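Local coordinates for serpin 2 (PDB 3PZF), which inhibits the clip-domain serine proteases CLIPB9, CLIPB10 and CLIPB4 and thereby restrains the melanization response of the mosquito Anopheles gambiae, at residues N107-F112 and V180-F185; A232-L237 and Q271-M276; P286-D291 and F374-E379. One frame throughout, in Å; residues are numbered along the deposited sequence. Where two conformers were deposited one is given.

Contact 1: N107-F112 and V180-F185; sequences NIATNF and VNVIYF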
loop_
_atom_site.group_PDB
_atom_site.type_symbol
_atom_site.label_atom_id
_atom_site.label_comp_id
_atom_site.label_asym_id
_atom_site.label_seq_id
_atom_site.Cartn_x
_atom_site.Cartn_y
_atom_site.Cartn_z
ATOM N N ASN A 107 -9.330 6.060 2.293
ATOM C CA ASN A 107 -9.447 5.721 3.720
ATOM C C ASN A 107 -8.463 4.627 4.101
ATOM O O ASN A 107 -8.393 3.587 3.439
ATOM C CB ASN A 107 -10.879 5.312 4.088
ATOM C CG ASN A 107 -11.084 5.196 5.593
ATOM O OD1 ASN A 107 -10.628 6.052 6.359
ATOM N ND2 ASN A 107 -11.758 4.135 6.026
ATOM N N ILE A 108 -7.683 4.883 5.152
ATOM C CA ILE A 108 -6.827 3.869 5.749
ATOM C C ILE A 108 -7.445 3.469 7.095
ATOM O O ILE A 108 -7.717 4.325 7.945
ATOM C CB ILE A 108 -5.415 4.423 5.959
ATOM C CG1 ILE A 108 -4.755 4.722 4.604
ATOM C CG2 ILE A 108 -4.542 3.460 6.768
ATOM C CD1 ILE A 108 -3.511 5.646 4.790
ATOM N N ALA A 109 -7.714 2.183 7.279
ATOM C CA ALA A 109 -8.396 1.732 8.491
ATOM C C ALA A 109 -7.575 0.656 9.175
ATOM O O ALA A 109 -7.089 -0.277 8.526
ATOM C CB ALA A 109 -9.788 1.227 8.175
ATOM N N THR A 110 -7.442 0.778 10.495
ATOM C CA THR A 110 -6.572 -0.112 11.242
ATOM C C THR A 110 -7.240 -0.424 12.578
ATOM O O THR A 110 -7.726 0.483 13.259
ATOM C CB THR A 110 -5.186 0.571 11.522
ATOM O OG1 THR A 110 -4.567 0.972 10.301
ATOM C CG2 THR A 110 -4.235 -0.371 12.289
ATOM N N ASN A 111 -7.264 -1.703 12.948
ATOM C CA ASN A 111 -7.906 -2.155 14.184
ATOM C C ASN A 111 -7.110 -3.290 14.827
ATOM O O ASN A 111 -6.766 -4.257 14.148
ATOM C CB ASN A 111 -9.325 -2.674 13.864
ATOM C CG ASN A 111 -10.261 -2.671 15.070
ATOM O OD1 ASN A 111 -9.838 -2.821 16.220
ATOM N ND2 ASN A 111 -11.561 -2.536 14.797
ATOM N N PHE A 112 -6.849 -3.192 16.127
ATOM C CA PHE A 112 -6.449 -4.362 16.906
ATOM C C PHE A 112 -7.724 -5.053 17.402
ATOM O O PHE A 112 -8.548 -4.426 18.048
ATOM C CB PHE A 112 -5.673 -3.990 18.154
ATOM C CG PHE A 112 -4.302 -3.416 17.911
ATOM C CD1 PHE A 112 -3.172 -4.214 18.025
ATOM C CD2 PHE A 112 -4.140 -2.056 17.676
ATOM C CE1 PHE A 112 -1.900 -3.660 17.841
ATOM C CE2 PHE A 112 -2.874 -1.507 17.530
ATOM C CZ PHE A 112 -1.759 -2.312 17.620
ATOM N N VAL A 180 -5.283 -5.664 12.058
ATOM C CA VAL A 180 -5.832 -5.712 10.697
ATOM C C VAL A 180 -5.762 -4.327 10.102
ATOM O O VAL A 180 -6.116 -3.365 10.760
ATOM C CB VAL A 180 -7.307 -6.178 10.721
ATOM C CG1 VAL A 180 -7.893 -6.188 9.299
ATOM C CG2 VAL A 180 -7.407 -7.561 11.317
ATOM N N ASN A 181 -5.280 -4.223 8.865
ATOM C CA ASN A 181 -5.270 -2.965 8.160
ATOM C C ASN A 181 -5.850 -3.124 6.760
ATOM O O ASN A 181 -5.538 -4.076 6.055
ATOM C CB ASN A 181 -3.846 -2.422 8.044
ATOM C CG ASN A 181 -3.767 -1.194 7.160
ATOM O OD1 ASN A 181 -4.049 -0.071 7.594
ATOM N ND2 ASN A 181 -3.405 -1.399 5.923
ATOM N N VAL A 182 -6.692 -2.179 6.367
ATOM C CA VAL A 182 -7.215 -2.149 5.009
ATOM C C VAL A 182 -7.137 -0.721 4.487
ATOM O O VAL A 182 -7.002 0.241 5.240
ATOM C CB VAL A 182 -8.678 -2.673 4.899
ATOM C CG1 VAL A 182 -8.753 -4.160 5.274
ATOM C CG2 VAL A 182 -9.607 -1.875 5.796
ATOM N N ILE A 183 -7.212 -0.589 3.171
ATOM C CA ILE A 183 -7.129 0.718 2.546
ATOM C C ILE A 183 -8.072 0.726 1.362
ATOM O O ILE A 183 -8.316 -0.319 0.755
ATOM C CB ILE A 183 -5.715 1.043 2.068
ATOM C CG1 ILE A 183 -5.661 2.497 1.572
ATOM C CG2 ILE A 183 -5.300 0.049 0.968
ATOM C CD1 ILE A 183 -4.238 2.990 1.251
ATOM N N TYR A 184 -8.649 1.887 1.084
ATOM C CA TYR A 184 -9.628 2.007 0.004
ATOM C C TYR A 184 -9.392 3.342 -0.670
ATOM O O TYR A 184 -9.056 4.332 0.000
ATOM C CB TYR A 184 -11.054 1.917 0.558
ATOM C CG TYR A 184 -12.111 2.493 -0.363
ATOM C CD1 TYR A 184 -12.688 1.719 -1.357
ATOM C CD2 TYR A 184 -12.516 3.818 -0.244
ATOM C CE1 TYR A 184 -13.668 2.243 -2.199
ATOM C CE2 TYR A 184 -13.491 4.351 -1.075
ATOM C CZ TYR A 184 -14.060 3.564 -2.050
ATOM O OH TYR A 184 -15.019 4.099 -2.880
ATOM N N PHE A 185 -9.523 3.378 -1.997
ATOM C CA PHE A 185 -9.245 4.604 -2.723
ATOM C C PHE A 185 -10.126 4.722 -3.955
ATOM O O PHE A 185 -10.148 3.835 -4.793
ATOM C CB PHE A 185 -7.788 4.663 -3.153
ATOM C CG PHE A 185 -7.506 5.752 -4.147
ATOM C CD1 PHE A 185 -7.765 7.079 -3.835
ATOM C CD2 PHE A 185 -6.994 5.449 -5.394
ATOM C CE1 PHE A 185 -7.506 8.086 -4.759
ATOM C CE2 PHE A 185 -6.735 6.458 -6.325
ATOM C CZ PHE A 185 -7.002 7.776 -6.001
#
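Asn181 OD1 accepts a hydrogen bond from the hydroxyl of Thr110, with OG1 2.9 Å away, in the plane of the amide and on a lone pair (C=O...O angle 133°). Because Asn181 carries CG anti to its backbone N (chi1 173°), the amide reaches across the strand boundary and the two side chains meet at an angle on one face of the sheet. Thr110 and Asn181 form a non-hydrogen-bonded pair of the antiparallel ladder, and their buried side chains supply a bond where their backbones make none. The ladder runs through Asn107 with Tyr184, Ala109 with Val182 and Asn111 with Val180, each joined by two bonds; Ala109 N meets Val182 O at 2.9 Å in an almost straight line (178°). On the face of Asn181, Ile108 and Ile183 lie side by side, CG1 of the former 3.8 Å from CD1 of the latter, while Ile108 CG2 borders the amide oxygen of Asn181. The other face is packed more simply, Ala109 CB resting 3.9 Å from Val182 CG2. Both strands belong to the central sheet A of the serpin fold. As in relatives, the cleaved reactive loop probably inserts between strands 177-188 and 332-341; the hinge, at 345-346, already pairs with the former. Helix 45-58 covers the Thr110 and Asn181 face through Ser47 and Leu51, helix 144-158 lays Trp154 on Ala109 and Val180, and strands 134-139 and 332-341 flank the pair.

Contact 2: A232-L237 and Q271-M276; sequences AQILRL and QALWYM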
loop_
_atom_site.group_PDB
_atom_site.type_symbol
_atom_site.label_atom_id
_atom_site.label_comp_id
_atom_site.label_asym_id
_atom_site.label_seq_id
_atom_site.Cartn_x
_atom_site.Cartn_y
_atom_site.Cartn_z
ATOM N N ALA A 232 13.730 0.774 -17.789
ATOM C CA ALA A 232 12.268 0.800 -17.773
ATOM C C ALA A 232 11.742 2.178 -18.103
ATOM O O ALA A 232 12.386 3.187 -17.784
ATOM C CB ALA A 232 11.762 0.412 -16.353
ATOM N N GLN A 233 10.551 2.226 -18.695
ATOM C CA GLN A 233 9.858 3.489 -18.881
ATOM C C GLN A 233 9.101 3.816 -17.634
ATOM O O GLN A 233 8.581 2.917 -16.952
ATOM C CB GLN A 233 8.897 3.400 -20.060
ATOM C CG GLN A 233 9.609 3.400 -21.447
ATOM C CD GLN A 233 8.628 2.994 -22.531
ATOM O OE1 GLN A 233 8.138 1.855 -22.531
ATOM N NE2 GLN A 233 8.308 3.930 -23.438
ATOM N N ILE A 234 9.069 5.095 -17.285
ATOM C CA ILE A 234 8.262 5.499 -16.152
ATOM C C ILE A 234 7.265 6.559 -16.581
ATOM O O ILE A 234 7.614 7.478 -17.310
ATOM C CB ILE A 234 9.165 6.028 -15.016
ATOM C CG1 ILE A 234 10.227 4.965 -14.681
ATOM C CG2 ILE A 234 8.327 6.339 -13.820
ATOM C CD1 ILE A 234 11.210 5.372 -13.588
ATOM N N LEU A 235 6.033 6.445 -16.099
ATOM C CA LEU A 235 4.940 7.351 -16.485
ATOM C C LEU A 235 4.154 7.792 -15.260
ATOM O O LEU A 235 3.908 6.991 -14.364
ATOM C CB LEU A 235 3.984 6.618 -17.456
ATOM C CG LEU A 235 2.672 7.332 -17.798
ATOM C CD1 LEU A 235 2.894 8.468 -18.834
ATOM C CD2 LEU A 235 1.641 6.349 -18.376
ATOM N N ARG A 236 3.711 9.047 -15.254
ATOM C CA ARG A 236 2.881 9.573 -14.172
ATOM C C ARG A 236 1.508 9.961 -14.701
ATOM O O ARG A 236 1.423 10.798 -15.605
ATOM C CB ARG A 236 3.564 10.837 -13.578
ATOM C CG ARG A 236 2.686 11.613 -12.577
ATOM C CD ARG A 236 3.429 12.936 -12.184
ATOM N NE ARG A 236 2.664 13.803 -11.293
ATOM C CZ ARG A 236 1.839 14.755 -11.695
ATOM N NH1 ARG A 236 1.661 14.975 -12.993
ATOM N NH2 ARG A 236 1.224 15.525 -10.797
ATOM N N LEU A 237 0.446 9.373 -14.131
ATOM C CA LEU A 237 -0.932 9.808 -14.386
ATOM C C LEU A 237 -1.510 10.377 -13.096
ATOM O O LEU A 237 -1.731 9.630 -12.133
ATOM C CB LEU A 237 -1.829 8.637 -14.835
ATOM C CG LEU A 237 -1.363 7.930 -16.109
ATOM C CD1 LEU A 237 -2.457 6.879 -16.513
ATOM C CD2 LEU A 237 -1.065 8.933 -17.248
ATOM N N GLN A 271 16.268 9.208 -8.421
ATOM C CA GLN A 271 16.853 9.757 -9.647
ATOM C C GLN A 271 15.960 9.461 -10.834
ATOM O O GLN A 271 15.768 10.312 -11.684
ATOM C CB GLN A 271 18.233 9.173 -9.903
ATOM C CG GLN A 271 18.918 9.768 -11.148
ATOM C CD GLN A 271 20.208 9.078 -11.466
ATOM O OE1 GLN A 271 20.991 8.781 -10.577
ATOM N NE2 GLN A 271 20.450 8.831 -12.744
ATOM N N ALA A 272 15.398 8.255 -10.893
ATOM C CA ALA A 272 14.570 7.887 -12.061
ATOM C C ALA A 272 13.369 8.837 -12.131
ATOM O O ALA A 272 13.031 9.330 -13.197
ATOM C CB ALA A 272 14.107 6.448 -11.975
ATOM N N LEU A 273 12.757 9.145 -10.993
ATOM C CA LEU A 273 11.621 10.070 -10.997
ATOM C C LEU A 273 12.103 11.503 -11.289
ATOM O O LEU A 273 11.410 12.295 -11.943
ATOM C CB LEU A 273 10.855 10.030 -9.684
ATOM C CG LEU A 273 10.320 8.639 -9.270
ATOM C CD1 LEU A 273 9.623 8.712 -7.881
ATOM C CD2 LEU A 273 9.417 8.037 -10.301
ATOM N N TRP A 274 13.305 11.817 -10.825
ATOM C CA TRP A 274 13.886 13.147 -11.031
ATOM C C TRP A 274 14.058 13.454 -12.496
ATOM O O TRP A 274 13.865 14.586 -12.940
ATOM C CB TRP A 274 15.250 13.214 -10.318
ATOM C CG TRP A 274 15.892 14.588 -10.243
ATOM C CD1 TRP A 274 16.983 15.056 -10.952
ATOM C CD2 TRP A 274 15.502 15.641 -9.369
ATOM N NE1 TRP A 274 17.270 16.358 -10.567
ATOM C CE2 TRP A 274 16.384 16.724 -9.584
ATOM C CE3 TRP A 274 14.496 15.765 -8.402
ATOM C CZ2 TRP A 274 16.263 17.931 -8.896
ATOM C CZ3 TRP A 274 14.379 16.955 -7.717
ATOM C CH2 TRP A 274 15.265 18.023 -7.960
ATOM N N TYR A 275 14.424 12.434 -13.265
ATOM C CA TYR A 275 14.630 12.570 -14.705
ATOM C C TYR A 275 13.346 12.724 -15.535
ATOM O O TYR A 275 13.402 13.008 -16.730
ATOM C CB TYR A 275 15.357 11.335 -15.213
ATOM C CG TYR A 275 16.851 11.361 -15.031
ATOM C CD1 TYR A 275 17.455 12.178 -14.065
ATOM C CD2 TYR A 275 17.669 10.592 -15.829
ATOM C CE1 TYR A 275 18.817 12.195 -13.897
ATOM C CE2 TYR A 275 19.041 10.618 -15.680
ATOM C CZ TYR A 275 19.607 11.429 -14.710
ATOM O OH TYR A 275 20.965 11.438 -14.562
ATOM N N MET A 276 12.184 12.512 -14.940
ATOM C CA MET A 276 10.957 12.616 -15.718
ATOM C C MET A 276 10.646 14.062 -16.039
ATOM O O MET A 276 10.783 14.914 -15.196
ATOM C CB MET A 276 9.778 11.989 -14.944
ATOM C CG MET A 276 9.990 10.515 -14.691
ATOM S SD MET A 276 8.732 9.824 -13.562
ATOM C CE MET A 276 7.314 9.756 -14.703
#
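Ile234 overlaps the thioether of Met276, its CG2 lying 3.5 Å from SD, and the two side chains cross at about a right angle. This is a helix-on-sheet packing of the serpin fold: strand 232-238, a member of sheet B, receives the end of helix 266-274 and the residues that lead on to strand 277-295. The branched side chain of Ile234 serves both parts of that segment. With CG1 placed beside the backbone N (chi1 -54°), its CD1 arm extends to the helix and presses on Ala272 CB at 3.5 Å, tighter than ordinary van der Waals contact, whereas the CG2 branch faces Met276 and lies 4.1 Å from Leu273 CD2. A single beta-branched residue thus fills the angle between a helix and the turn that follows it. The turn is closed by backbone bonds, among them Met276 N to Leu273 O at 3.1 Å, and Met276 beyond it points toward the strand. Arg236 starts out toward the helix segment too, but its extended chain carries the guanidinium group off to a salt bridge with Glu381, so that of its side chain it is CB that meets Met276. The methionine bends at its last torsion (chi3 75°), which lays CE along the strand backbone, 3.5 Å from Ile234 O and 3.7 Å from Arg236 N.

Contact 3: P286-D291 and F374-E379; sequences PKFKFD and FIFFIE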
loop_
_atom_site.group_PDB
_atom_site.type_symbol
_atom_site.label_atom_id
_atom_site.label_comp_id
_atom_site.label_asym_id
_atom_site.label_seq_id
_atom_site.Cartn_x
_atom_site.Cartn_y
_atom_site.Cartn_z
ATOM N N PRO A 286 -3.482 -1.688 -19.669
ATOM C CA PRO A 286 -4.562 -2.664 -19.516
ATOM C C PRO A 286 -5.401 -2.281 -18.314
ATOM O O PRO A 286 -4.841 -1.832 -17.305
ATOM C CB PRO A 286 -3.818 -3.976 -19.248
ATOM C CG PRO A 286 -2.529 -3.547 -18.574
ATOM C CD PRO A 286 -2.180 -2.201 -19.199
ATOM N N LYS A 287 -6.708 -2.427 -18.408
ATOM C CA LYS A 287 -7.565 -2.181 -17.262
ATOM C C LYS A 287 -7.428 -3.360 -16.295
ATOM O O LYS A 287 -7.171 -4.497 -16.714
ATOM C CB LYS A 287 -9.012 -1.984 -17.723
ATOM C CG LYS A 287 -9.181 -0.686 -18.539
ATOM C CD LYS A 287 -10.618 -0.387 -18.909
ATOM C CE LYS A 287 -11.048 -1.178 -20.149
ATOM N NZ LYS A 287 -12.459 -0.883 -20.568
ATOM N N PHE A 288 -7.573 -3.087 -14.999
ATOM C CA PHE A 288 -7.540 -4.172 -14.020
ATOM C C PHE A 288 -8.336 -3.833 -12.789
ATOM O O PHE A 288 -8.501 -2.658 -12.424
ATOM C CB PHE A 288 -6.101 -4.579 -13.653
ATOM C CG PHE A 288 -5.217 -3.429 -13.170
ATOM C CD1 PHE A 288 -4.284 -2.821 -14.029
ATOM C CD2 PHE A 288 -5.304 -2.980 -11.857
ATOM C CE1 PHE A 288 -3.436 -1.776 -13.569
ATOM C CE2 PHE A 288 -4.482 -1.928 -11.398
ATOM C CZ PHE A 288 -3.548 -1.321 -12.263
ATOM N N LYS A 289 -8.859 -4.886 -12.169
ATOM C CA LYS A 289 -9.556 -4.786 -10.905
ATOM C C LYS A 289 -9.249 -6.039 -10.095
ATOM O O LYS A 289 -9.582 -7.154 -10.507
ATOM C CB LYS A 289 -11.061 -4.694 -11.158
ATOM C CG LYS A 289 -11.908 -4.708 -9.881
ATOM C CD LYS A 289 -13.370 -4.545 -10.193
ATOM C CE LYS A 289 -14.180 -4.331 -8.911
ATOM N NZ LYS A 289 -15.633 -4.108 -9.194
ATOM N N PHE A 290 -8.620 -5.875 -8.930
ATOM C CA PHE A 290 -8.289 -7.041 -8.117
ATOM C C PHE A 290 -8.019 -6.625 -6.679
ATOM O O PHE A 290 -7.950 -5.440 -6.347
ATOM C CB PHE A 290 -7.053 -7.787 -8.679
ATOM C CG PHE A 290 -5.719 -7.042 -8.498
ATOM C CD1 PHE A 290 -4.850 -7.330 -7.441
ATOM C CD2 PHE A 290 -5.314 -6.087 -9.432
ATOM C CE1 PHE A 290 -3.625 -6.656 -7.300
ATOM C CE2 PHE A 290 -4.115 -5.396 -9.294
ATOM C CZ PHE A 290 -3.253 -5.684 -8.238
ATOM N N ASP A 291 -7.891 -7.617 -5.819
ATOM C CA ASP A 291 -7.477 -7.333 -4.469
ATOM C C ASP A 291 -6.409 -8.328 -4.039
ATOM O O ASP A 291 -6.149 -9.337 -4.700
ATOM C CB ASP A 291 -8.674 -7.305 -3.527
ATOM C CG ASP A 291 -9.511 -8.510 -3.622
ATOM O OD1 ASP A 291 -9.008 -9.604 -3.302
ATOM O OD2 ASP A 291 -10.689 -8.353 -3.987
ATOM N N PHE A 374 4.217 -4.946 -15.247
ATOM C CA PHE A 374 4.758 -3.656 -14.814
ATOM C C PHE A 374 4.462 -3.431 -13.361
ATOM O O PHE A 374 3.661 -4.155 -12.766
ATOM C CB PHE A 374 4.154 -2.525 -15.666
ATOM C CG PHE A 374 2.637 -2.458 -15.641
ATOM C CD1 PHE A 374 1.878 -3.114 -16.625
ATOM C CD2 PHE A 374 1.975 -1.710 -14.679
ATOM C CE1 PHE A 374 0.512 -3.024 -16.636
ATOM C CE2 PHE A 374 0.588 -1.613 -14.675
ATOM C CZ PHE A 374 -0.154 -2.300 -15.664
ATOM N N ILE A 375 5.147 -2.428 -12.797
ATOM C CA ILE A 375 4.995 -2.024 -11.395
ATOM C C ILE A 375 4.207 -0.738 -11.390
ATOM O O ILE A 375 4.329 0.053 -12.314
ATOM C CB ILE A 375 6.399 -1.775 -10.810
ATOM C CG1 ILE A 375 7.185 -3.100 -10.858
ATOM C CG2 ILE A 375 6.321 -1.141 -9.356
ATOM C CD1 ILE A 375 8.729 -2.942 -10.884
ATOM N N PHE A 376 3.374 -0.522 -10.374
ATOM C CA PHE A 376 2.721 0.762 -10.216
ATOM C C PHE A 376 2.722 1.153 -8.739
ATOM O O PHE A 376 2.909 0.295 -7.854
ATOM C CB PHE A 376 1.289 0.724 -10.749
ATOM C CG PHE A 376 0.384 -0.223 -10.000
ATOM C CD1 PHE A 376 0.218 -1.552 -10.425
ATOM C CD2 PHE A 376 -0.330 0.213 -8.884
ATOM C CE1 PHE A 376 -0.608 -2.433 -9.713
ATOM C CE2 PHE A 376 -1.167 -0.669 -8.176
ATOM C CZ PHE A 376 -1.303 -1.990 -8.598
ATOM N N PHE A 377 2.557 2.444 -8.476
ATOM C CA PHE A 377 2.373 2.923 -7.108
ATOM C C PHE A 377 1.579 4.224 -7.110
ATOM O O PHE A 377 1.522 4.924 -8.124
ATOM C CB PHE A 377 3.703 3.032 -6.311
ATOM C CG PHE A 377 4.712 4.008 -6.860
ATOM C CD1 PHE A 377 5.647 3.612 -7.806
ATOM C CD2 PHE A 377 4.782 5.314 -6.362
ATOM C CE1 PHE A 377 6.614 4.519 -8.273
ATOM C CE2 PHE A 377 5.749 6.219 -6.852
ATOM C CZ PHE A 377 6.653 5.800 -7.798
ATOM N N ILE A 378 0.891 4.492 -6.006
ATOM C CA ILE A 378 0.172 5.746 -5.864
ATOM C C ILE A 378 0.854 6.510 -4.755
ATOM O O ILE A 378 1.077 5.948 -3.679
ATOM C CB ILE A 378 -1.288 5.504 -5.496
ATOM C CG1 ILE A 378 -1.985 4.773 -6.668
ATOM C CG2 ILE A 378 -1.996 6.863 -5.233
ATOM C CD1 ILE A 378 -3.408 4.424 -6.364
ATOM N N GLU A 379 1.174 7.773 -5.007
ATOM C CA GLU A 379 1.905 8.571 -4.018
ATOM C C GLU A 379 1.164 9.866 -3.707
ATOM O O GLU A 379 0.489 10.413 -4.567
ATOM C CB GLU A 379 3.295 8.834 -4.594
ATOM C CG GLU A 379 4.030 10.067 -4.179
ATOM C CD GLU A 379 5.357 10.124 -4.901
ATOM O OE1 GLU A 379 6.103 9.133 -4.813
ATOM O OE2 GLU A 379 5.632 11.125 -5.594
#
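Pro286 CG butts against the edge of the Phe374 ring, in its plane and 3.6 Å from CE1, at the tightly packed end of a contact that slackens toward Phe290. In the serpin fold this is the meeting of two sheets: strand 277-295 runs beside strand 332-341 of sheet A, and strand 374-380 belongs to sheet B. The short strand axes pass 13.1 Å apart at 75°, a gap that aromatic rings bridge. Phe288 carries its ring between the backbone N and the carbonyl carbon (chi1 54°), as do Phe290, Phe374 and Phe376, and its outer rim meets two rings of the facing strand. Its CE1 touches the edge of Phe374, 3.9 Å from CZ, while its CZ stands over one face of Phe376. The planes of Phe288 and Phe376 are near parallel, at 29°, but slid apart with centroids 5.3 Å distant, so overlap is slight and the pair is held by general apolar packing. Ile392 of the neighbouring strand 386-392 adds to this packing against Phe288, Phe290 and Phe374, while Phe248 backs Phe374 and Met246 backs Phe376. The looser end is partly open to solvent: Phe290 buries less surface here and approaches chiefly through CZ, which lies at the edge of the Phe376 ring, 4.2 Å from Phe376 CZ.

How the contacts relate
All three contacts are buried, yet their chemistry follows their place in the fold. Contact 1 lies within sheet A and relies on paired backbone bonds and a buried polar side-chain bond; contacts 2 and 3 join separate layers and rest on apolar packing, thioether and aliphatic in one, aromatic in the other. Contact 2 lies farther out, about 19 Å from the centre of the chain against 10 and 11 Å for contacts 1 and 3. Strand 332-341 pairs with strands of contacts 1 and 3, and strand 244-251 with strands of contacts 2 and 3. Contact 3 also touches both others, through Ile378 on Phe185 and Phe377 on Leu273.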